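Local coordinates for cupin type-2 domain-containing protein (Burkholderia xenovorans, PDB 2O8Q) that has no established function but adopts a cupin fold and holds a nickel ion, consistent with a metal-dependent role, at residues A[75-80]-A[101-106]; A[6-11]-A[91-96]; A[44-49]-A[112-117]. One frame throughout, in Å; residues are numbered along the deposited sequence.

Interaction 1 of 3, residues A[75-80]-A[101-106]; sequences VEFEYE and HRELRH. With NI (nickel (II) ion), chain C.
Glu78 runs beside Arg102, both side chains pointing the same way from one face of an antiparallel pair. Its CB rests against Arg102 CG and Leu104 CD1, each 4.1 Å away. CG, anti to the backbone N (chi1 -170°), starts an extended chain that carries the carboxylate to the guanidinium. There a single oxygen does the work: Glu78 OE1 lies close to the guanidinium plane and takes Arg102 NE and Arg102 NH2, both at 2.9 Å, while Leu104 CD2 touches the same oxygen at 3.7 Å. NE comes from above the carboxylate plane, NH2 from the syn side. A second salt bridge, Glu76 OE1 to Arg105 NH1 (2.9 Å), uses one nitrogen instead of two. Leu104 and Arg105 both face Glu76 in a classic beta bulge, Leu104 N bonding to Glu76 O (2.7 Å) and Glu76 N to Arg105 O. Tyr79, Phe77 and Val75 lie on the other face with His101, whose NE2 binds nickel at 2.1 Å, joined by His59, His61 and three waters. A bond from His101 ND1 to Val99 O fixes the ring's rotation. Strand 74-79 lies between 101-106 and 83-88; Trp58 packs on Glu78 and Arg102.

Interaction 2 of 3, residues A[6-11]-A[91-96]; sequences TTIQHE and GSAFQP. With EDO (1,2-ethanediol), chain G.
A water molecule spans the two strands between Thr7 and Ser92, donating to Thr7 O at 2.9 Å and accepting from Ser92 OG at 2.7 Å. Ser92 OG sits between its backbone N and carbonyl carbon (chi1 58°), where it meets the water and also lies beside Gln9 CB. Thr7 O serves two donors, the water and Phe94 N, the latter with an N-H...O angle of 180°. The strands run antiparallel, and Thr7 with Phe94 and Gln9 with Ser92 form hydrogen-bonded pairs, each closed by two backbone bonds. Between them Ile8 and Ala93 make the non-hydrogen-bonded pair on the other face. Ile8 turns at its second torsion (chi2 -57°), bringing CD1 back across the gap to Ala93 CB at 3.5 Å, closer than carbons usually pack. Val85 and Leu87 of strand 83-88 also meet Ile8 there. Past the strand ends Thr6 crosses Pro96 at about a right angle: Thr6 OG1 approaches Pro96 CD at 3.4 Å, though its hydrogen bond goes to Asp81. On its outer side Ile8 N gives a nearly straight bond of 3.0 Å to O1 of an ethanediol, probably from the crystallisation liquor. Thr31, Ala36 and Thr37 of the second subunit pack over the face that carries Thr7, Gln9, Ser92 and Phe94. The chemistry thus divides by face: the interface side mixes the water, Thr7, Gln9 and Ser92 with the Phe94 ring, while Ile8 and Ala93 put hydrocarbon against strand 83-88, and the register itself rests on main-chain bonds. That the ethanediol takes up Ile8 N fits the place of strand 7-9 at the outer edge of the sheet within this chain.

Interaction 3 of 3, residues A[44-49]-A[112-117]; sequences HVIRAI and VLEIVS. With EDO (1,2-ethanediol), chain F.
The His44 imidazole lies alongside Glu114 with Glu114 O over the centre of one face, 4.2 Å above the plane. At the ring edge, close to the plane, are Ile46 CG1 and Glu114 OE1. The carboxylate stands almost upright to the ring, the planes 82° apart, and His44 NE2 gives Glu114 OE1 a hydrogen bond of 2.7 Å that reaches the oxygen from above the carboxylate plane. The torsions of Glu114 out to CD are near 180°, delivering OE1 beside the ring, while OE2 is held by Gln66. Ile46 CD1 lies against the same OE1 at 3.5 Å, and Ile46 CB packs on Val112 CG1 at 3.7 Å, lining this face with hydrocarbon. On the other face Val45 and Leu113 cross at about a right angle, Val45 CG2 to Leu113 CD1 at 3.9 Å, and both meet Tyr69 of the second subunit. Main-chain bonds pair His44 with Glu114 and Ile46 with Val112. The Glu114 side chain comes within about 6 Å of the nickel ion but is not among its ligands; a hydrogen-bonded histidine and glutamate reaching inward from neighbouring antiparallel strands suits the metal-holding interior of a cupin barrel.

All three contacts are antiparallel strand pairs of one cupin fold, in two sheets, and each has four backbone bonds. Interactions 2 and 3 belong to the same six-stranded sheet, the first at its outer edge and the second farther in; both are buried and both meet the second subunit. Interaction 1 belongs to the three-stranded sheet and is only partly buried, which matches its paired salt bridges, whereas interaction 3 carries a histidine-carboxylate bond across the strands on an otherwise apolar face and interaction 2 adds a water bridge and small apolar contacts. Interactions 1 and 2 touch through Tyr79 with Ala93 and Thr6; interactions 1 and 3 meet where His106 packs on Ala48. Nickel is bound in interaction 1 and approached by interaction 3.

Interaction 1 of 3, residues A[75-80]-A[101-106]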
loop_
_atom_site.group_PDB
_atom_site.type_symbol
_atom_site.label_atom_id
_atom_site.label_comp_id
_atom_site.label_asym_id
_atom_site.label_seq_id
_atom_site.Cartn_x
_atom_site.Cartn_y
_atom_site.Cartn_z
ATOM N N VAL A 75 -14.217 19.940 -11.892
ATOM C CA VAL A 75 -14.287 18.764 -12.754
ATOM C C VAL A 75 -15.484 17.937 -12.284
ATOM O O VAL A 75 -15.760 17.851 -11.083
ATOM C CB VAL A 75 -12.999 17.924 -12.664
ATOM C CG1 VAL A 75 -12.663 17.524 -11.207
ATOM C CG2 VAL A 75 -13.053 16.711 -13.577
ATOM N N GLU A 76 -16.227 17.357 -13.239
ATOM C CA GLU A 76 -17.380 16.494 -12.934
ATOM C C GLU A 76 -17.040 15.074 -13.396
ATOM O O GLU A 76 -16.704 14.824 -14.567
ATOM C CB GLU A 76 -18.633 17.009 -13.652
ATOM C CG GLU A 76 -19.907 16.310 -13.237
ATOM C CD GLU A 76 -21.137 16.868 -13.866
ATOM O OE1 GLU A 76 -21.102 17.116 -15.088
ATOM O OE2 GLU A 76 -22.146 17.079 -13.134
ATOM N N PHE A 77 -17.143 14.152 -12.430
ATOM C CA PHE A 77 -16.945 12.738 -12.639
ATOM C C PHE A 77 -18.283 12.041 -12.516
ATOM O O PHE A 77 -19.298 12.604 -12.050
ATOM C CB PHE A 77 -16.051 12.194 -11.522
ATOM C CG PHE A 77 -14.630 12.729 -11.545
ATOM C CD1 PHE A 77 -13.877 12.638 -12.693
ATOM C CD2 PHE A 77 -14.041 13.234 -10.393
ATOM C CE1 PHE A 77 -12.554 13.103 -12.719
ATOM C CE2 PHE A 77 -12.706 13.657 -10.396
ATOM C CZ PHE A 77 -11.971 13.598 -11.540
ATOM N N GLU A 78 -18.361 10.810 -13.009
ATOM C CA GLU A 78 -19.527 9.977 -12.808
ATOM C C GLU A 78 -19.034 8.596 -12.408
ATOM O O GLU A 78 -18.100 8.075 -13.001
ATOM C CB GLU A 78 -20.427 9.884 -14.049
ATOM C CG GLU A 78 -21.742 9.232 -13.757
ATOM C CD GLU A 78 -22.629 9.038 -14.983
ATOM O OE1 GLU A 78 -22.259 9.528 -16.077
ATOM O OE2 GLU A 78 -23.704 8.404 -14.836
ATOM N N TYR A 79 -19.702 8.039 -11.398
ATOM C CA TYR A 79 -19.319 6.772 -10.827
ATOM C C TYR A 79 -20.422 5.774 -10.909
ATOM O O TYR A 79 -21.586 6.128 -10.799
ATOM C CB TYR A 79 -18.925 6.918 -9.354
ATOM C CG TYR A 79 -17.706 7.772 -9.232
ATOM C CD1 TYR A 79 -16.388 7.264 -9.438
ATOM C CD2 TYR A 79 -17.818 9.146 -8.899
ATOM C CE1 TYR A 79 -15.309 8.071 -9.394
ATOM C CE2 TYR A 79 -16.718 9.937 -8.859
ATOM C CZ TYR A 79 -15.445 9.400 -9.047
ATOM O OH TYR A 79 -14.349 10.192 -9.007
ATOM N N GLU A 80 -20.055 4.509 -11.061
ATOM C CA GLU A 80 -21.077 3.491 -11.100
ATOM C C GLU A 80 -21.875 3.549 -9.779
ATOM O O GLU A 80 -23.120 3.625 -9.803
ATOM C CB GLU A 80 -20.476 2.109 -11.360
ATOM C CG GLU A 80 -21.524 1.107 -11.829
ATOM C CD GLU A 80 -21.024 -0.291 -11.961
ATOM O OE1 GLU A 80 -19.830 -0.536 -11.712
ATOM O OE2 GLU A 80 -21.843 -1.167 -12.311
ATOM N N HIS A 101 -15.902 4.294 -13.846
ATOM C CA HIS A 101 -16.118 5.740 -13.765
ATOM C C HIS A 101 -15.807 6.422 -15.084
ATOM O O HIS A 101 -15.273 5.835 -16.016
ATOM C CB HIS A 101 -15.281 6.363 -12.655
ATOM C CG HIS A 101 -13.820 6.293 -12.936
ATOM N ND1 HIS A 101 -13.109 5.110 -12.902
ATOM C CD2 HIS A 101 -12.941 7.247 -13.345
ATOM C CE1 HIS A 101 -11.863 5.352 -13.283
ATOM N NE2 HIS A 101 -11.730 6.639 -13.536
ATOM N N ARG A 102 -16.155 7.701 -15.168
ATOM C CA ARG A 102 -15.795 8.472 -16.343
ATOM C C ARG A 102 -15.748 9.941 -15.925
ATOM O O ARG A 102 -16.265 10.290 -14.856
ATOM C CB ARG A 102 -16.774 8.211 -17.501
ATOM C CG ARG A 102 -18.213 8.594 -17.230
ATOM C CD ARG A 102 -19.103 8.382 -18.437
ATOM N NE ARG A 102 -20.512 8.650 -18.175
ATOM C CZ ARG A 102 -21.436 8.691 -19.134
ATOM N NH1 ARG A 102 -21.067 8.486 -20.398
ATOM N NH2 ARG A 102 -22.716 8.926 -18.840
ATOM N N GLU A 103 -15.090 10.752 -16.753
ATOM C CA GLU A 103 -15.040 12.206 -16.544
ATOM C C GLU A 103 -15.977 12.851 -17.531
ATOM O O GLU A 103 -15.862 12.610 -18.726
ATOM C CB GLU A 103 -13.648 12.782 -16.771
ATOM C CG GLU A 103 -13.560 14.245 -16.361
ATOM C CD GLU A 103 -13.082 15.140 -17.497
ATOM O OE1 GLU A 103 -12.240 14.701 -18.329
ATOM O OE2 GLU A 103 -13.573 16.284 -17.561
ATOM N N LEU A 104 -16.932 13.629 -17.014
ATOM C CA LEU A 104 -17.958 14.225 -17.864
ATOM C C LEU A 104 -17.557 15.541 -18.502
ATOM O O LEU A 104 -17.886 15.806 -19.655
ATOM C CB LEU A 104 -19.230 14.413 -17.074
ATOM C CG LEU A 104 -19.896 13.149 -16.526
ATOM C CD1 LEU A 104 -21.238 13.479 -15.816
ATOM C CD2 LEU A 104 -20.175 12.152 -17.659
ATOM N N ARG A 105 -16.852 16.375 -17.750
ATOM C CA ARG A 105 -16.479 17.707 -18.219
ATOM C C ARG A 105 -15.604 18.345 -17.181
ATOM O O ARG A 105 -15.626 17.933 -16.016
ATOM C CB ARG A 105 -17.734 18.580 -18.457
ATOM C CG ARG A 105 -18.809 18.537 -17.355
ATOM C CD ARG A 105 -20.061 19.327 -17.669
ATOM N NE ARG A 105 -20.742 18.916 -18.888
ATOM C CZ ARG A 105 -21.579 17.885 -18.975
ATOM N NH1 ARG A 105 -21.814 17.140 -17.907
ATOM N NH2 ARG A 105 -22.191 17.608 -20.111
ATOM N N HIS A 106 -14.872 19.386 -17.581
ATOM C CA HIS A 106 -14.041 20.146 -16.640
ATOM C C HIS A 106 -13.828 21.575 -17.108
ATOM O O HIS A 106 -14.017 21.916 -18.267
ATOM C CB HIS A 106 -12.693 19.462 -16.409
ATOM C CG HIS A 106 -11.922 19.296 -17.659
ATOM N ND1 HIS A 106 -12.022 18.154 -18.424
ATOM C CD2 HIS A 106 -11.075 20.130 -18.319
ATOM C CE1 HIS A 106 -11.261 18.294 -19.502
ATOM N NE2 HIS A 106 -10.672 19.477 -19.458
HETATM NI NI NI C . -10.173 7.500 -14.734
HETATM O O HOH W 1 -9.273 8.395 -13.030
HETATM O O HOH W 2 -8.805 8.517 -16.045
HETATM O O HOH W 3 -11.342 9.292 -14.945
#

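Interaction 2 of 3, residues A[6-11]-A[91-96]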
loop_
_atom_site.group_PDB
_atom_site.type_symbol
_atom_site.label_atom_id
_atom_site.label_comp_id
_atom_site.label_asym_id
_atom_site.label_seq_id
_atom_site.Cartn_x
_atom_site.Cartn_y
_atom_site.Cartn_z
ATOM N N THR A 6 -16.911 4.863 -3.403
ATOM C CA THR A 6 -16.399 6.132 -3.872
ATOM C C THR A 6 -16.754 7.185 -2.834
ATOM O O THR A 6 -17.903 7.277 -2.416
ATOM C CB THR A 6 -16.938 6.524 -5.270
ATOM O OG1 THR A 6 -16.647 5.456 -6.182
ATOM C CG2 THR A 6 -16.333 7.815 -5.773
ATOM N N THR A 7 -15.754 7.974 -2.423
ATOM C CA THR A 7 -15.872 8.831 -1.256
ATOM C C THR A 7 -15.449 10.226 -1.608
ATOM O O THR A 7 -14.303 10.488 -1.959
ATOM C CB THR A 7 -15.094 8.258 -0.033
ATOM O OG1 THR A 7 -15.658 6.966 0.274
ATOM C CG2 THR A 7 -15.221 9.189 1.191
ATOM N N ILE A 8 -16.434 11.124 -1.510
ATOM C CA ILE A 8 -16.286 12.511 -1.944
ATOM C C ILE A 8 -16.339 13.406 -0.736
ATOM O O ILE A 8 -17.149 13.205 0.177
ATOM C CB ILE A 8 -17.461 12.903 -2.883
ATOM C CG1 ILE A 8 -17.569 11.902 -4.055
ATOM C CG2 ILE A 8 -17.344 14.370 -3.324
ATOM C CD1 ILE A 8 -16.279 11.768 -4.918
ATOM N N GLN A 9 -15.470 14.418 -0.748
ATOM C CA GLN A 9 -15.564 15.506 0.220
ATOM C C GLN A 9 -15.427 16.831 -0.469
ATOM O O GLN A 9 -14.798 16.969 -1.490
ATOM C CB GLN A 9 -14.520 15.398 1.327
ATOM C CG GLN A 9 -15.001 14.570 2.523
ATOM C CD GLN A 9 -16.220 15.179 3.295
ATOM O OE1 GLN A 9 -17.015 14.435 3.872
ATOM N NE2 GLN A 9 -16.373 16.507 3.260
ATOM N N HIS A 10 -16.071 17.831 0.109
ATOM C CA HIS A 10 -16.042 19.192 -0.424
ATOM C C HIS A 10 -15.542 20.111 0.691
ATOM O O HIS A 10 -15.780 19.841 1.867
ATOM C CB HIS A 10 -17.453 19.619 -0.872
ATOM C CG HIS A 10 -18.091 18.725 -1.912
ATOM N ND1 HIS A 10 -17.734 18.748 -3.256
ATOM C CD2 HIS A 10 -19.058 17.782 -1.807
ATOM C CE1 HIS A 10 -18.451 17.852 -3.916
ATOM N NE2 HIS A 10 -19.277 17.273 -3.065
ATOM N N GLU A 11 -14.856 21.188 0.328
ATOM C CA GLU A 11 -14.402 22.182 1.291
ATOM C C GLU A 11 -15.552 23.152 1.623
ATOM O O GLU A 11 -16.033 23.817 0.720
ATOM C CB GLU A 11 -13.242 22.955 0.697
ATOM C CG GLU A 11 -12.644 23.929 1.668
ATOM C CD GLU A 11 -11.377 24.510 1.163
ATOM O OE1 GLU A 11 -11.048 24.370 -0.038
ATOM O OE2 GLU A 11 -10.698 25.130 1.990
ATOM N N GLY A 91 -12.121 20.062 -3.196
ATOM C CA GLY A 91 -12.874 18.816 -3.279
ATOM C C GLY A 91 -11.964 17.628 -3.516
ATOM O O GLY A 91 -10.921 17.755 -4.190
ATOM N N SER A 92 -12.366 16.463 -3.016
ATOM C CA SER A 92 -11.564 15.263 -3.170
ATOM C C SER A 92 -12.439 14.102 -3.534
ATOM O O SER A 92 -13.627 14.056 -3.160
ATOM C CB SER A 92 -10.827 14.971 -1.877
ATOM O OG SER A 92 -11.685 14.811 -0.761
ATOM N N ALA A 93 -11.866 13.172 -4.302
ATOM C CA ALA A 93 -12.564 11.976 -4.677
ATOM C C ALA A 93 -11.632 10.796 -4.493
ATOM O O ALA A 93 -10.596 10.691 -5.164
ATOM C CB ALA A 93 -13.041 12.009 -6.140
ATOM N N PHE A 94 -12.017 9.895 -3.599
ATOM C CA PHE A 94 -11.335 8.617 -3.411
ATOM C C PHE A 94 -12.049 7.605 -4.329
ATOM O O PHE A 94 -13.270 7.415 -4.220
ATOM C CB PHE A 94 -11.400 8.158 -1.955
ATOM C CG PHE A 94 -11.028 6.706 -1.765
ATOM C CD1 PHE A 94 -9.706 6.279 -1.855
ATOM C CD2 PHE A 94 -12.005 5.761 -1.637
ATOM C CE1 PHE A 94 -9.406 4.932 -1.748
ATOM C CE2 PHE A 94 -11.659 4.430 -1.544
ATOM C CZ PHE A 94 -10.386 4.056 -1.597
ATOM N N GLN A 95 -11.261 6.978 -5.230
ATOM C CA GLN A 95 -11.784 6.052 -6.207
ATOM C C GLN A 95 -11.332 4.648 -5.814
ATOM O O GLN A 95 -10.172 4.312 -5.922
ATOM C CB GLN A 95 -11.297 6.354 -7.588
ATOM C CG GLN A 95 -11.750 7.718 -8.048
ATOM C CD GLN A 95 -11.532 7.980 -9.547
ATOM O OE1 GLN A 95 -10.799 7.219 -10.279
ATOM N NE2 GLN A 95 -12.173 9.046 -10.040
ATOM N N PRO A 96 -12.283 3.816 -5.419
ATOM C CA PRO A 96 -11.933 2.455 -5.054
ATOM C C PRO A 96 -11.231 1.697 -6.167
ATOM O O PRO A 96 -11.424 1.980 -7.355
ATOM C CB PRO A 96 -13.329 1.774 -4.776
ATOM C CG PRO A 96 -14.212 2.901 -4.404
ATOM C CD PRO A 96 -13.733 4.095 -5.174
HETATM C C1 EDO G . -19.556 9.675 -1.573
HETATM O O1 EDO G . -19.122 10.403 -0.418
HETATM C C2 EDO G . -20.922 10.135 -2.120
HETATM O O2 EDO G . -21.224 11.511 -1.843
HETATM O O HOH W 4 -12.560 12.235 -0.530
#

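Interaction 3 of 3, residues A[44-49]-A[112-117]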
loop_
_atom_site.group_PDB
_atom_site.type_symbol
_atom_site.label_atom_id
_atom_site.label_comp_id
_atom_site.label_asym_id
_atom_site.label_seq_id
_atom_site.Cartn_x
_atom_site.Cartn_y
_atom_site.Cartn_z
ATOM N N HIS A 44 1.071 13.168 -9.054
ATOM C CA HIS A 44 1.307 14.205 -10.079
ATOM C C HIS A 44 0.166 15.166 -10.122
ATOM O O HIS A 44 -0.950 14.846 -9.752
ATOM C CB HIS A 44 1.582 13.551 -11.425
ATOM C CG HIS A 44 0.611 12.449 -11.707
ATOM N ND1 HIS A 44 0.931 11.113 -11.503
ATOM C CD2 HIS A 44 -0.713 12.488 -11.965
ATOM C CE1 HIS A 44 -0.148 10.382 -11.736
ATOM N NE2 HIS A 44 -1.140 11.191 -12.091
ATOM N N VAL A 45 0.454 16.380 -10.588
ATOM C CA VAL A 45 -0.574 17.396 -10.795
ATOM C C VAL A 45 -0.970 17.382 -12.284
ATOM O O VAL A 45 -0.115 17.363 -13.203
ATOM C CB VAL A 45 -0.116 18.777 -10.361
ATOM C CG1 VAL A 45 -1.184 19.875 -10.672
ATOM C CG2 VAL A 45 0.298 18.773 -8.863
ATOM N N ILE A 46 -2.269 17.352 -12.495
ATOM C CA ILE A 46 -2.840 17.283 -13.819
ATOM C C ILE A 46 -3.510 18.629 -14.095
ATOM O O ILE A 46 -4.265 19.123 -13.283
ATOM C CB ILE A 46 -3.912 16.190 -13.874
ATOM C CG1 ILE A 46 -3.392 14.850 -13.317
ATOM C CG2 ILE A 46 -4.453 16.003 -15.318
ATOM C CD1 ILE A 46 -4.366 13.729 -13.349
ATOM N N ARG A 47 -3.213 19.195 -15.241
ATOM C CA ARG A 47 -3.873 20.447 -15.632
ATOM C C ARG A 47 -4.490 20.304 -17.021
ATOM O O ARG A 47 -3.930 19.658 -17.911
ATOM C CB ARG A 47 -2.936 21.652 -15.509
ATOM C CG ARG A 47 -2.033 21.920 -16.553
ATOM C CD ARG A 47 -1.505 23.375 -16.369
ATOM N NE ARG A 47 -0.344 23.539 -17.211
ATOM C CZ ARG A 47 0.612 24.428 -16.987
ATOM N NH1 ARG A 47 0.568 25.190 -15.899
ATOM N NH2 ARG A 47 1.628 24.488 -17.818
ATOM N N ALA A 48 -5.661 20.909 -17.175
ATOM C CA ALA A 48 -6.347 20.906 -18.450
ATOM C C ALA A 48 -5.593 21.749 -19.446
ATOM O O ALA A 48 -4.938 22.728 -19.091
ATOM C CB ALA A 48 -7.742 21.435 -18.293
ATOM N N ILE A 49 -5.748 21.367 -20.699
ATOM C CA ILE A 49 -5.266 22.141 -21.842
ATOM C C ILE A 49 -6.522 22.687 -22.510
ATOM O O ILE A 49 -7.372 21.892 -22.848
ATOM C CB ILE A 49 -4.555 21.227 -22.886
ATOM C CG1 ILE A 49 -3.251 20.680 -22.359
ATOM C CG2 ILE A 49 -4.307 22.006 -24.197
ATOM C CD1 ILE A 49 -2.732 19.528 -23.166
ATOM N N VAL A 112 -5.535 19.377 -10.725
ATOM C CA VAL A 112 -5.918 18.358 -9.772
ATOM C C VAL A 112 -4.700 17.516 -9.446
ATOM O O VAL A 112 -3.976 17.090 -10.351
ATOM C CB VAL A 112 -7.139 17.528 -10.307
ATOM C CG1 VAL A 112 -6.830 16.865 -11.622
ATOM C CG2 VAL A 112 -7.627 16.523 -9.243
ATOM N N LEU A 113 -4.508 17.221 -8.177
ATOM C CA LEU A 113 -3.463 16.309 -7.743
ATOM C C LEU A 113 -4.052 14.896 -7.689
ATOM O O LEU A 113 -5.116 14.661 -7.137
ATOM C CB LEU A 113 -3.001 16.714 -6.344
ATOM C CG LEU A 113 -1.932 15.856 -5.661
ATOM C CD1 LEU A 113 -0.560 15.916 -6.382
ATOM C CD2 LEU A 113 -1.804 16.252 -4.131
ATOM N N GLU A 114 -3.322 13.958 -8.274
ATOM C CA GLU A 114 -3.667 12.552 -8.266
ATOM C C GLU A 114 -2.556 11.827 -7.507
ATOM O O GLU A 114 -1.391 12.032 -7.801
ATOM C CB GLU A 114 -3.757 11.939 -9.679
ATOM C CG GLU A 114 -4.112 10.441 -9.700
ATOM C CD GLU A 114 -4.304 9.878 -11.082
ATOM O OE1 GLU A 114 -3.789 10.473 -12.076
ATOM O OE2 GLU A 114 -4.955 8.803 -11.226
ATOM N N ILE A 115 -2.965 10.968 -6.558
ATOM C CA ILE A 115 -2.079 10.079 -5.811
ATOM C C ILE A 115 -2.580 8.668 -6.084
ATOM O O ILE A 115 -3.748 8.385 -5.889
ATOM C CB ILE A 115 -2.071 10.368 -4.306
ATOM C CG1 ILE A 115 -1.920 11.867 -4.031
ATOM C CG2 ILE A 115 -1.013 9.467 -3.619
ATOM C CD1 ILE A 115 -3.243 12.648 -3.808
ATOM N N VAL A 116 -1.700 7.757 -6.501
ATOM C CA VAL A 116 -2.143 6.458 -6.994
ATOM C C VAL A 116 -1.086 5.412 -6.719
ATOM O O VAL A 116 0.114 5.715 -6.765
ATOM C CB VAL A 116 -2.343 6.548 -8.535
ATOM C CG1 VAL A 116 -0.945 6.582 -9.291
ATOM C CG2 VAL A 116 -3.205 5.405 -9.118
ATOM N N SER A 117 -1.517 4.185 -6.450
ATOM C CA SER A 117 -0.617 3.027 -6.349
ATOM C C SER A 117 -1.220 1.947 -7.246
ATOM O O SER A 117 -2.423 1.698 -7.182
ATOM C CB SER A 117 -0.553 2.507 -4.937
ATOM O OG SER A 117 0.244 1.318 -4.919
HETATM C C1 EDO F . 0.874 -0.610 -2.282
HETATM O O1 EDO F . 0.874 -1.601 -3.350
HETATM C C2 EDO F . -0.476 -0.305 -1.574
HETATM O O2 EDO F . -1.626 0.094 -2.367
#